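Local coordinates for protein purine phosphoribosyltransferase (Pyrococcus horikoshii, PDB 1VDM) that probably acts as a glycosyltransferase, moving phosphoribosyl groups onto or off purine bases in the manner of type I phosphoribosyltransferases, at residues Y5-W8 against W9-D12. Sequence-based numbering, arbitrary orientation.
Sequences YLTW and WQVD
Thr7 and Gln10 exchange two hydrogen bonds and so form a capping box, a worked example of how side chains near a helix start can take up backbone N-H groups there. Thr7 is the N-cap: OG1, set between its backbone N and carbonyl carbon (chi1 70°), accepts from Gln10 N at 2.9 Å. In return the amide of Gln10 reaches back to the backbone of Thr7, whose N donates to Gln10 OE1 over 2.7 Å. That bond is nearly straight (165° at the hydrogen) and arrives in the carbonyl plane, on a lone pair. An extended chain beyond CG carries the amide this far, crossing the Thr7 side chain at about a right angle. Were Gln10 cut back to an alanine, Thr7 N would probably lose this acceptor, and only the threonine half of the box would remain.

Two i to i+4 backbone bonds open the helix, Val11 N to Thr7 O at 3.0 Å and Asp12 N to Trp8 O at 2.8 Å.

The Leu6 methyl CD2 rests against the amide oxygen of Gln10, 3.3 Å from OE1. Apolar contacts are lighter: Leu6 CB lies 4.5 Å from Val11 CG2, while Val11 CB approaches the Trp8 ring obliquely, 4.5 Å from CE3.

Beyond the cap, Asp12 OD1 makes a salt bridge with Arg43 of helix 38-47, and Trp9 NE1 donates to Pro143 O of a neighbouring subunit; the polar end of the Trp8 ring meets Asp12 of yet another subunit. The box lies where the chain passes from strand 3-5, which pairs in parallel with strand 139-141, into helix 8-23, with Trp8 and Val11 both packed on Pro143 just after that second strand.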
# COMPACT_ATOMS: atom_id res chain seq x y z
N TYR G 5 -26.41 27.10 -8.14
CA TYR G 5 -25.43 26.28 -7.42
C TYR G 5 -24.41 25.64 -8.35
O TYR G 5 -24.64 24.56 -8.89
CB TYR G 5 -26.13 25.18 -6.62
CG TYR G 5 -27.07 25.69 -5.57
CD1 TYR G 5 -28.35 26.14 -5.92
CD2 TYR G 5 -26.67 25.79 -4.24
CE1 TYR G 5 -29.21 26.67 -4.96
CE2 TYR G 5 -27.53 26.32 -3.27
CZ TYR G 5 -28.79 26.76 -3.64
OH TYR G 5 -29.63 27.31 -2.70
N LEU G 6 -23.28 26.31 -8.53
CA LEU G 6 -22.17 25.84 -9.36
C LEU G 6 -21.45 24.64 -8.74
O LEU G 6 -20.99 24.68 -7.60
CB LEU G 6 -21.19 27.00 -9.54
CG LEU G 6 -21.61 27.96 -10.66
CD1 LEU G 6 -20.49 28.92 -11.06
CD2 LEU G 6 -22.02 27.23 -11.94
N THR G 7 -21.33 23.53 -9.48
CA THR G 7 -20.60 22.35 -8.99
C THR G 7 -19.09 22.56 -9.12
O THR G 7 -18.64 23.49 -9.80
CB THR G 7 -20.91 21.09 -9.81
OG1 THR G 7 -20.33 21.22 -11.11
CG2 THR G 7 -22.39 20.88 -9.92
N TRP G 8 -18.30 21.71 -8.46
CA TRP G 8 -16.84 21.83 -8.56
C TRP G 8 -16.38 21.50 -9.98
O TRP G 8 -15.42 22.10 -10.47
CB TRP G 8 -16.13 20.91 -7.55
CG TRP G 8 -15.93 21.50 -6.19
CD1 TRP G 8 -16.54 21.10 -5.04
CD2 TRP G 8 -15.08 22.59 -5.84
NE1 TRP G 8 -16.12 21.88 -3.99
CE2 TRP G 8 -15.22 22.80 -4.45
CE3 TRP G 8 -14.21 23.42 -6.56
CZ2 TRP G 8 -14.53 23.81 -3.76
CZ3 TRP G 8 -13.52 24.42 -5.88
CH2 TRP G 8 -13.69 24.60 -4.49
N TRP G 9 -17.05 20.56 -10.64
CA TRP G 9 -16.67 20.20 -12.00
C TRP G 9 -16.96 21.40 -12.91
O TRP G 9 -16.20 21.65 -13.86
CB TRP G 9 -17.44 18.96 -12.49
CG TRP G 9 -16.98 18.40 -13.84
CD1 TRP G 9 -17.77 17.77 -14.76
CD2 TRP G 9 -15.65 18.41 -14.40
NE1 TRP G 9 -17.02 17.40 -15.86
CE2 TRP G 9 -15.72 17.78 -15.66
CE3 TRP G 9 -14.40 18.89 -13.96
CZ2 TRP G 9 -14.60 17.62 -16.49
CZ3 TRP G 9 -13.30 18.73 -14.78
CH2 TRP G 9 -13.41 18.10 -16.04
N GLN G 10 -18.03 22.14 -12.62
CA GLN G 10 -18.35 23.33 -13.39
C GLN G 10 -17.25 24.35 -13.19
O GLN G 10 -16.86 25.04 -14.13
CB GLN G 10 -19.70 23.93 -12.98
CG GLN G 10 -20.92 23.22 -13.56
CD GLN G 10 -22.23 23.84 -13.11
OE1 GLN G 10 -22.51 23.92 -11.91
NE2 GLN G 10 -23.05 24.27 -14.07
N VAL G 11 -16.75 24.46 -11.97
CA VAL G 11 -15.69 25.43 -11.71
C VAL G 11 -14.35 24.99 -12.32
O VAL G 11 -13.59 25.82 -12.82
CB VAL G 11 -15.52 25.68 -10.18
CG1 VAL G 11 -14.30 26.55 -9.92
CG2 VAL G 11 -16.76 26.37 -9.64
N ASP G 12 -14.07 23.69 -12.31
CA ASP G 12 -12.83 23.19 -12.90
C ASP G 12 -12.83 23.41 -14.41
O ASP G 12 -11.88 23.96 -14.97
CB ASP G 12 -12.61 21.70 -12.58
CG ASP G 12 -11.68 21.48 -11.39
OD1 ASP G 12 -10.79 22.32 -11.15
OD2 ASP G 12 -11.84 20.45 -10.70